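Local coordinates for PTS-dependent dihydroxyacetone kinase operon regulatory protein (PDB 4LRZ) that positively regulates the dhaKLM operon from a sigma-70 promoter and represses its own expression, represented here by its N-terminal part with GAF and PAS domains, at residues F76-T81 and T158-L163; C116-A121 and W143-T148; L252-V257 and A273-Q278; V285-P290 and I300-P305. One frame throughout, in Å; residues are numbered along the deposited sequence.

Contact 1 of 4, residues F76-T81 and T158-L163; sequences FILDET and TGTIAL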
# COMPACT_ATOMS: atom_id res chain seq x y z
N PHE F 76 -5.24 20.44 -8.97
CA PHE F 76 -5.96 20.74 -7.75
C PHE F 76 -6.14 19.47 -6.90
O PHE F 76 -6.41 18.41 -7.44
CB PHE F 76 -7.41 21.19 -8.10
CG PHE F 76 -7.55 22.57 -8.75
CD1 PHE F 76 -6.52 23.50 -8.78
CD2 PHE F 76 -8.82 22.96 -9.26
CE1 PHE F 76 -6.71 24.77 -9.34
CE2 PHE F 76 -9.04 24.24 -9.80
CZ PHE F 76 -7.97 25.15 -9.85
N ILE F 77 -6.04 19.60 -5.59
CA ILE F 77 -6.63 18.60 -4.69
C ILE F 77 -7.91 19.19 -4.06
O ILE F 77 -7.87 20.30 -3.58
CB ILE F 77 -5.71 18.23 -3.51
CG1 ILE F 77 -4.28 18.56 -3.82
CG2 ILE F 77 -5.92 16.74 -3.12
CD1 ILE F 77 -3.22 17.47 -3.26
N LEU F 78 -9.03 18.47 -4.07
CA LEU F 78 -10.24 18.92 -3.41
C LEU F 78 -10.63 17.90 -2.34
O LEU F 78 -10.39 16.69 -2.53
CB LEU F 78 -11.39 19.14 -4.40
CG LEU F 78 -11.18 20.09 -5.60
CD1 LEU F 78 -10.67 19.30 -6.81
CD2 LEU F 78 -12.46 20.76 -6.00
N ASP F 79 -11.28 18.37 -1.25
CA ASP F 79 -11.77 17.44 -0.22
C ASP F 79 -13.08 16.78 -0.66
O ASP F 79 -13.53 17.05 -1.77
CB ASP F 79 -11.86 18.09 1.16
CG ASP F 79 -13.07 18.96 1.32
OD1 ASP F 79 -13.86 19.16 0.37
OD2 ASP F 79 -13.30 19.41 2.46
N GLU F 80 -13.69 15.94 0.18
CA GLU F 80 -14.92 15.30 -0.26
C GLU F 80 -16.08 16.27 -0.54
O GLU F 80 -17.06 15.83 -1.12
CB GLU F 80 -15.45 14.16 0.63
CG GLU F 80 -15.29 14.04 2.19
CD GLU F 80 -14.70 15.20 2.97
OE1 GLU F 80 -15.44 15.80 3.76
OE2 GLU F 80 -13.49 15.47 2.84
N THR F 81 -16.00 17.53 -0.13
CA THR F 81 -17.12 18.47 -0.39
C THR F 81 -16.82 19.41 -1.57
O THR F 81 -17.40 20.48 -1.64
CB THR F 81 -17.49 19.35 0.84
OG1 THR F 81 -16.55 20.43 0.95
CG2 THR F 81 -17.47 18.55 2.18
N THR F 158 -13.04 10.74 -0.17
CA THR F 158 -12.20 11.55 0.72
C THR F 158 -11.65 12.75 -0.01
O THR F 158 -11.20 13.71 0.60
CB THR F 158 -11.18 10.67 1.52
OG1 THR F 158 -10.76 11.38 2.68
CG2 THR F 158 -9.95 10.08 0.65
N GLY F 159 -11.80 12.76 -1.34
CA GLY F 159 -11.32 13.89 -2.13
C GLY F 159 -11.33 13.63 -3.60
O GLY F 159 -11.87 12.58 -4.05
N THR F 160 -10.72 14.56 -4.36
CA THR F 160 -10.75 14.52 -5.83
C THR F 160 -9.45 15.11 -6.36
O THR F 160 -8.95 16.08 -5.82
CB THR F 160 -11.92 15.40 -6.41
OG1 THR F 160 -13.17 14.81 -6.05
CG2 THR F 160 -11.83 15.48 -7.94
N ILE F 161 -8.92 14.52 -7.44
CA ILE F 161 -7.71 15.05 -8.08
C ILE F 161 -8.17 15.60 -9.39
O ILE F 161 -8.83 14.91 -10.16
CB ILE F 161 -6.62 13.95 -8.37
CG1 ILE F 161 -6.18 13.25 -7.07
CG2 ILE F 161 -5.36 14.54 -9.08
CD1 ILE F 161 -5.41 14.13 -6.07
N ALA F 162 -7.80 16.83 -9.67
CA ALA F 162 -8.17 17.43 -10.93
C ALA F 162 -7.01 18.16 -11.62
O ALA F 162 -6.05 18.62 -10.96
CB ALA F 162 -9.37 18.42 -10.72
N LEU F 163 -7.18 18.29 -12.93
CA LEU F 163 -6.29 18.96 -13.83
C LEU F 163 -7.13 19.93 -14.68
O LEU F 163 -8.07 19.51 -15.36
CB LEU F 163 -5.61 17.93 -14.72
CG LEU F 163 -4.62 18.36 -15.80
CD1 LEU F 163 -3.56 17.25 -15.99
CD2 LEU F 163 -5.29 18.71 -17.12
O HOH W 1 -14.41 15.51 -3.92

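Contact 2 of 4, residues C116-A121 and W143-T148; sequences CALSLA and WAFCAT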
# COMPACT_ATOMS: atom_id res chain seq x y z
N CYS F 116 -19.39 20.29 -14.15
CA CYS F 116 -17.95 20.38 -14.21
C CYS F 116 -17.34 19.14 -13.57
O CYS F 116 -17.79 18.70 -12.52
CB CYS F 116 -17.45 21.64 -13.46
SG CYS F 116 -15.71 21.97 -13.72
N ALA F 117 -16.30 18.61 -14.20
CA ALA F 117 -15.59 17.46 -13.67
C ALA F 117 -15.25 17.61 -12.16
O ALA F 117 -15.32 16.65 -11.38
CB ALA F 117 -14.33 17.22 -14.52
N LEU F 118 -14.88 18.83 -11.76
CA LEU F 118 -14.51 19.12 -10.37
C LEU F 118 -15.53 18.54 -9.39
O LEU F 118 -15.14 18.06 -8.30
CB LEU F 118 -14.42 20.63 -10.15
CG LEU F 118 -13.32 21.39 -10.84
CD1 LEU F 118 -13.27 22.83 -10.41
CD2 LEU F 118 -11.96 20.70 -10.51
N SER F 119 -16.82 18.57 -9.76
CA SER F 119 -17.85 17.89 -8.92
C SER F 119 -18.36 16.59 -9.49
O SER F 119 -18.68 15.68 -8.76
CB SER F 119 -19.07 18.81 -8.62
OG SER F 119 -19.76 19.21 -9.81
N LEU F 120 -18.47 16.51 -10.80
CA LEU F 120 -19.15 15.36 -11.40
C LEU F 120 -18.38 14.06 -11.12
O LEU F 120 -18.95 12.96 -11.11
CB LEU F 120 -19.25 15.57 -12.89
CG LEU F 120 -20.56 15.36 -13.58
CD1 LEU F 120 -20.24 15.07 -15.06
CD2 LEU F 120 -21.50 14.29 -12.93
N ALA F 121 -17.08 14.19 -10.88
CA ALA F 121 -16.30 12.99 -10.60
C ALA F 121 -16.78 12.31 -9.33
O ALA F 121 -17.00 11.09 -9.34
CB ALA F 121 -14.79 13.29 -10.53
N TRP F 143 -12.30 26.37 -20.78
CA TRP F 143 -11.58 25.41 -19.96
C TRP F 143 -11.97 23.97 -20.24
O TRP F 143 -13.09 23.67 -20.69
CB TRP F 143 -11.77 25.75 -18.48
CG TRP F 143 -11.21 27.05 -18.21
CD1 TRP F 143 -11.81 28.26 -18.40
CD2 TRP F 143 -9.86 27.33 -17.87
NE1 TRP F 143 -10.93 29.29 -18.14
CE2 TRP F 143 -9.72 28.74 -17.80
CE3 TRP F 143 -8.74 26.53 -17.59
CZ2 TRP F 143 -8.53 29.36 -17.47
CZ3 TRP F 143 -7.58 27.15 -17.23
CH2 TRP F 143 -7.47 28.55 -17.18
N ALA F 144 -10.99 23.09 -20.01
CA ALA F 144 -11.19 21.66 -19.91
C ALA F 144 -10.89 21.28 -18.44
O ALA F 144 -9.90 21.76 -17.87
CB ALA F 144 -10.23 20.92 -20.87
N PHE F 145 -11.70 20.41 -17.84
CA PHE F 145 -11.39 19.85 -16.51
C PHE F 145 -11.37 18.31 -16.57
O PHE F 145 -12.19 17.72 -17.25
CB PHE F 145 -12.38 20.34 -15.44
CG PHE F 145 -12.22 21.80 -15.10
CD1 PHE F 145 -11.34 22.21 -14.10
CD2 PHE F 145 -12.91 22.77 -15.77
CE1 PHE F 145 -11.18 23.57 -13.78
CE2 PHE F 145 -12.75 24.12 -15.47
CZ PHE F 145 -11.91 24.51 -14.48
N CYS F 146 -10.40 17.69 -15.92
CA CYS F 146 -10.43 16.26 -15.69
C CYS F 146 -10.38 16.06 -14.19
O CYS F 146 -9.68 16.79 -13.47
CB CYS F 146 -9.18 15.57 -16.26
SG CYS F 146 -8.99 15.70 -18.04
N ALA F 147 -11.07 15.04 -13.71
CA ALA F 147 -11.07 14.77 -12.28
C ALA F 147 -11.36 13.32 -12.00
O ALA F 147 -12.05 12.61 -12.76
CB ALA F 147 -12.06 15.69 -11.55
N THR F 148 -10.84 12.88 -10.87
CA THR F 148 -11.12 11.54 -10.45
C THR F 148 -11.31 11.61 -8.96
O THR F 148 -10.55 12.29 -8.29
CB THR F 148 -9.91 10.59 -10.80
OG1 THR F 148 -9.71 10.61 -12.23
CG2 THR F 148 -10.18 9.19 -10.37

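Contact 3 of 4, residues L252-V257 and A273-Q278; sequences LTLPAV and ATFESQ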
# COMPACT_ATOMS: atom_id res chain seq x y z
N LEU F 252 22.56 -19.31 22.85
CA LEU F 252 22.66 -20.37 23.84
C LEU F 252 22.81 -21.73 23.18
O LEU F 252 22.47 -21.89 22.00
CB LEU F 252 21.46 -20.34 24.81
CG LEU F 252 20.12 -21.00 24.47
CD1 LEU F 252 19.14 -20.60 25.53
CD2 LEU F 252 19.61 -20.59 23.10
N THR F 253 23.34 -22.70 23.92
CA THR F 253 23.44 -24.06 23.40
C THR F 253 22.21 -24.85 23.81
O THR F 253 21.82 -24.89 24.98
CB THR F 253 24.74 -24.77 23.83
OG1 THR F 253 25.86 -24.02 23.32
CG2 THR F 253 24.81 -26.20 23.26
N LEU F 254 21.60 -25.46 22.80
CA LEU F 254 20.36 -26.19 22.98
C LEU F 254 20.62 -27.66 23.35
O LEU F 254 21.55 -28.28 22.82
CB LEU F 254 19.52 -26.07 21.72
CG LEU F 254 18.83 -24.71 21.55
CD1 LEU F 254 18.60 -24.36 20.07
CD2 LEU F 254 17.52 -24.69 22.35
N PRO F 255 19.80 -28.21 24.27
CA PRO F 255 19.90 -29.61 24.71
C PRO F 255 19.74 -30.60 23.54
O PRO F 255 19.32 -30.19 22.45
CB PRO F 255 18.71 -29.78 25.66
CG PRO F 255 18.33 -28.41 26.07
CD PRO F 255 18.75 -27.48 24.99
N ALA F 256 20.07 -31.86 23.78
CA ALA F 256 19.90 -32.93 22.78
C ALA F 256 18.43 -33.15 22.37
O ALA F 256 18.13 -33.36 21.18
CB ALA F 256 20.51 -34.23 23.31
N VAL F 257 17.53 -33.09 23.36
CA VAL F 257 16.11 -33.37 23.16
C VAL F 257 15.49 -32.33 22.23
O VAL F 257 14.75 -32.67 21.29
CB VAL F 257 15.34 -33.40 24.50
CG1 VAL F 257 13.89 -33.84 24.29
CG2 VAL F 257 16.03 -34.33 25.51
N ALA F 273 13.99 -30.61 30.38
CA ALA F 273 15.14 -30.14 29.59
C ALA F 273 16.20 -29.41 30.41
O ALA F 273 15.88 -28.66 31.36
CB ALA F 273 14.68 -29.25 28.43
N THR F 274 17.46 -29.63 30.01
CA THR F 274 18.63 -29.06 30.67
C THR F 274 19.40 -28.16 29.71
O THR F 274 19.84 -28.61 28.65
CB THR F 274 19.56 -30.19 31.19
OG1 THR F 274 18.85 -31.02 32.11
CG2 THR F 274 20.79 -29.63 31.90
N PHE F 275 19.58 -26.89 30.08
CA PHE F 275 20.25 -25.90 29.23
C PHE F 275 21.67 -25.51 29.69
O PHE F 275 22.05 -25.74 30.83
CB PHE F 275 19.41 -24.62 29.16
CG PHE F 275 18.11 -24.78 28.46
CD1 PHE F 275 18.01 -24.53 27.10
CD2 PHE F 275 16.98 -25.17 29.16
CE1 PHE F 275 16.80 -24.68 26.44
CE2 PHE F 275 15.76 -25.32 28.51
CZ PHE F 275 15.67 -25.07 27.15
N GLU F 276 22.41 -24.88 28.77
CA GLU F 276 23.71 -24.27 29.05
C GLU F 276 23.80 -22.80 28.61
O GLU F 276 23.69 -22.48 27.42
CB GLU F 276 24.84 -25.09 28.41
CG GLU F 276 26.21 -24.40 28.48
CD GLU F 276 27.35 -25.27 27.95
OE1 GLU F 276 28.41 -25.31 28.62
OE2 GLU F 276 27.19 -25.89 26.88
N SER F 277 24.03 -21.91 29.58
CA SER F 277 24.26 -20.48 29.33
C SER F 277 25.66 -20.09 29.82
O SER F 277 25.96 -20.31 31.00
CB SER F 277 23.20 -19.63 30.05
OG SER F 277 21.90 -20.18 29.89
N GLN F 278 26.47 -19.51 28.93
CA GLN F 278 27.92 -19.24 29.18
C GLN F 278 28.56 -20.05 30.33
O GLN F 278 28.83 -19.53 31.42
CB GLN F 278 28.22 -17.73 29.36
CG GLN F 278 27.52 -16.80 28.40
CD GLN F 278 26.33 -16.10 29.04
OE1 GLN F 278 26.49 -15.30 29.97
NE2 GLN F 278 25.13 -16.39 28.54

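Contact 4 of 4, residues V285-P290 and I300-P305; sequences VITLKP and ILLLHP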
# COMPACT_ATOMS: atom_id res chain seq x y z
N VAL F 285 11.16 -27.18 32.54
CA VAL F 285 10.12 -27.89 31.82
C VAL F 285 9.65 -27.00 30.66
O VAL F 285 9.33 -25.83 30.85
CB VAL F 285 8.96 -28.35 32.76
CG1 VAL F 285 8.65 -27.28 33.81
CG2 VAL F 285 7.71 -28.73 31.97
N ILE F 286 9.65 -27.57 29.46
CA ILE F 286 9.48 -26.77 28.27
C ILE F 286 8.32 -27.25 27.42
O ILE F 286 7.83 -28.35 27.62
CB ILE F 286 10.76 -26.79 27.42
CG1 ILE F 286 10.92 -28.15 26.75
CG2 ILE F 286 11.96 -26.43 28.27
CD1 ILE F 286 11.67 -28.12 25.47
N THR F 287 7.91 -26.40 26.48
CA THR F 287 7.05 -26.77 25.35
C THR F 287 7.69 -26.19 24.10
O THR F 287 8.23 -25.09 24.13
CB THR F 287 5.60 -26.24 25.50
OG1 THR F 287 4.86 -27.10 26.38
CG2 THR F 287 4.87 -26.19 24.16
N LEU F 288 7.68 -26.95 23.02
CA LEU F 288 8.18 -26.44 21.75
C LEU F 288 7.08 -26.43 20.74
O LEU F 288 6.51 -27.46 20.43
CB LEU F 288 9.35 -27.27 21.20
CG LEU F 288 9.85 -26.66 19.88
CD1 LEU F 288 10.91 -25.60 20.14
CD2 LEU F 288 10.41 -27.72 18.95
N LYS F 289 6.79 -25.25 20.22
CA LYS F 289 5.71 -25.04 19.27
C LYS F 289 6.29 -24.68 17.91
O LYS F 289 6.79 -23.58 17.73
CB LYS F 289 4.78 -23.94 19.77
CG LYS F 289 3.70 -23.51 18.81
CD LYS F 289 2.55 -24.51 18.72
CE LYS F 289 1.28 -23.82 18.31
NZ LYS F 289 0.32 -24.78 17.71
N PRO F 290 6.27 -25.62 16.97
CA PRO F 290 6.63 -25.29 15.57
C PRO F 290 5.61 -24.36 14.95
O PRO F 290 4.43 -24.46 15.28
CB PRO F 290 6.55 -26.65 14.85
CG PRO F 290 6.63 -27.70 15.96
CD PRO F 290 5.97 -27.06 17.15
N ILE F 300 8.44 -21.53 18.67
CA ILE F 300 8.27 -20.91 19.96
C ILE F 300 8.65 -21.91 21.04
O ILE F 300 8.25 -23.06 20.97
CB ILE F 300 6.86 -20.44 20.24
CG1 ILE F 300 6.48 -19.34 19.26
CG2 ILE F 300 6.77 -19.92 21.70
CD1 ILE F 300 5.05 -18.86 19.45
N LEU F 301 9.43 -21.45 22.00
CA LEU F 301 9.81 -22.26 23.14
C LEU F 301 9.33 -21.59 24.39
O LEU F 301 9.68 -20.44 24.66
CB LEU F 301 11.32 -22.47 23.18
CG LEU F 301 11.93 -23.17 24.39
CD1 LEU F 301 11.57 -24.65 24.39
CD2 LEU F 301 13.42 -22.98 24.39
N LEU F 302 8.52 -22.32 25.14
CA LEU F 302 8.03 -21.85 26.42
C LEU F 302 8.68 -22.55 27.60
O LEU F 302 8.86 -23.77 27.62
CB LEU F 302 6.52 -21.99 26.52
CG LEU F 302 5.78 -21.19 25.46
CD1 LEU F 302 5.31 -22.10 24.38
CD2 LEU F 302 4.62 -20.57 26.09
N LEU F 303 9.05 -21.74 28.59
CA LEU F 303 9.67 -22.26 29.77
C LEU F 303 8.63 -22.13 30.84
O LEU F 303 8.23 -21.03 31.22
CB LEU F 303 10.93 -21.47 30.14
CG LEU F 303 11.93 -21.25 29.00
CD1 LEU F 303 12.96 -20.20 29.40
CD2 LEU F 303 12.61 -22.55 28.58
N HIS F 304 8.16 -23.29 31.28
CA HIS F 304 7.08 -23.38 32.24
C HIS F 304 7.67 -23.23 33.64
O HIS F 304 8.71 -23.81 33.95
CB HIS F 304 6.32 -24.72 32.07
CG HIS F 304 5.80 -24.95 30.68
ND1 HIS F 304 4.70 -24.28 30.17
CD2 HIS F 304 6.20 -25.79 29.70
CE1 HIS F 304 4.46 -24.69 28.94
NE2 HIS F 304 5.36 -25.61 28.63
N PRO F 305 7.05 -22.40 34.47
CA PRO F 305 7.57 -22.25 35.84
C PRO F 305 7.19 -23.48 36.69
O PRO F 305 6.07 -23.98 36.56
CB PRO F 305 6.88 -20.97 36.34
CG PRO F 305 5.63 -20.83 35.49
CD PRO F 305 5.90 -21.51 34.19

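Contact 1 of 4, residues F76-T81 and T158-L163
F76, I77 and L78 pair with A162, I161 and T160 as neighbouring antiparallel strands in the sheet of the GAF domain. F76/A162 and L78/T160 are hydrogen-bonded pairs: F76 N donates to A162 O at 2.8 Å, L78 N to T160 O at 3.0 Å, and each bond is answered by one in the other direction. Between them sits the non-hydrogen-bonded pair of I77 and I161, whose side chains lie alongside each other and touch at 4.0 Å through I77 CG2 and I161 CD1. On the opposite face L78 CD1 slants across to A162 CB, 4.2 Å away, and also meets CB and CG2 of T160. A chi1 of -67° sets T160 OG1 beside its own backbone N, where a water 2.6 Å from OG1 donates onward to D79 O and so bridges the strands. Beyond this, D79 OD1 holds an Asx turn, meeting T81 N from above the carboxylate plane at 2.7 Å, while its syn lone pair takes T81 OG1. T158 and G159 form a classic bulge against L150. Backbone bonds tie I77 to strand 84-89 and I161 to strand 143-151, and helix 174-211 packs on I161 while C108 touches L78.

Contact 2 of 4, residues C116-A121 and W143-T148
C116 and F145 are brought together by their first torsions: C116 SG swings anti to its backbone N (chi1 -170°), and F145 CG stays beside its own N (chi1 -71°), lifting the ring off the strand toward the helix start. The sulfur then sits over one face of the phenyl ring in a sulfur-aromatic contact, 4.0 Å from C116 SG to the centroid of F145 and 29° off the ring normal. Of the ring atoms F145 CD2 is nearest, 3.6 Å from C116 SG. L118 approaches the same ring obliquely with its branch point and both methyls, L118 CG coming to 3.9 Å from F145 CD1. H135 adds a second ring at about a right angle to that of F145.

Farther along, the packing passes to three alanines. A117 CB drops between F145 and A147, 3.8 Å from F145 CB and 4.0 Å from A147 CB. A147 CB in turn presses up to 3.4 Å from A117 O, and one helical turn on A121 CB stands 3.8 Å from A147 CB. Such short side chains let the axes of 117-121 and 143-148 approach to 6.9 Å. C116 occupies the N-cap position, and its carbonyl O accepts from both S119 N and L120 N, which fixes the first turn; T130 OG1 is bonded to A117 N. C146 and T148 turn to the other face of the strand and meet helix 174-211. A sheet covered in this way by helices on both faces is the layered architecture of the GAF fold.

Contact 3 of 4, residues L252-V257 and A273-Q278
P255 lies against strand 271-276, and its ring can be followed atom by atom into the contact. P255 CB comes first, 3.4 Å from T274 O. P255 CG comes closer still to T274 O, at 3.0 Å; it stands over one face of the F275 ring at 4.2 Å from the centroid and 17° off the normal, a CH-pi contact, and it also reaches toward A273 CB. CD completes the cover, with P255 CD and F275 CD1 3.7 Å apart and CE1 just as near. An alanine here would lack CG and CD, which would probably uncover this part of the F275 face and leave the phenyl ring less firmly held. The phenyl ring owes its position to F275 CG lying beside its own backbone N (chi1 -66°). L254 CD2 meets it at the edge, 4.2 Å from F275 CE1, and L252 CD1 approaches obliquely. At the outer side T253 CB lies 4.1 Å from E276 OE2, where the two residues form a single antiparallel bridge. L258 and L236 also pack on F275. P255 is the N-cap residue of helix 256-264, so the contact seats the start of that helix on an edge strand, the helical segment against the antiparallel sheet that characterises the PAS fold.

Contact 4 of 4, residues V285-P290 and I300-P305
T287 OG1 is gripped twice: H304 NE2 lies 2.7 Å from T287 OG1, in the plane of the imidazole at its edge, and H270 N donates to the same hydroxyl. H304 keeps CG beside its backbone N (chi1 -56°), which brings the ring across to V285 and turns its NE2 edge to T287. Its other nitrogen, ND1, is bonded to D214 OD1, while H270 stacks on the ring. A leucine in place of H304 would probably leave T287 OG1 with H270 N but without the imidazole, and would lose the ND1 bond to D214 and the stack on H270. V285 flanks the histidine, V285 CG1 standing 3.9 Å from H304 CB.

The two backbones are joined by antiparallel bonds. H304 N donates to V285 O at 2.8 Å, T287 and L302 exchange a pair of bonds, and K289 N meets I300 O at 2.7 Å with an N-H...O angle of 177°. On the other face I286 CD1 touches L301 CD1 at 3.6 Å and I286 CG2 lies 3.9 Å from L303 CD2; L258 of helix 256-264 covers I286 and L301. On the face of K289, I300 and L302 the second subunit packs, and E210 of that subunit makes a salt bridge with K289 NZ. The arrangement is the C-terminal beta hairpin of the PAS fold, with one face packed on its own core and the other meeting a neighbouring subunit.

From the N terminus, strand 74-79 enters contact 1, and the loop this closes runs to strand 157-166. Contact 2 is nested within it, joining helix 117-124 to strand 143-151, the next strand of the same sheet; the two touch directly, L118 packing on A162. Helix 174-211 then leads out of the GAF part and into the PAS part, where contacts 3 and 4 follow in series. Contact 3 closes a short loop from the start of helix 256-264 to strand 271-276, and contact 4 closes the hairpin after it. These two share a sheet and a core around F275. The GAF and PAS pairs stay apart, contacts 1 and 4 being about 38 Å apart at their nearest atoms.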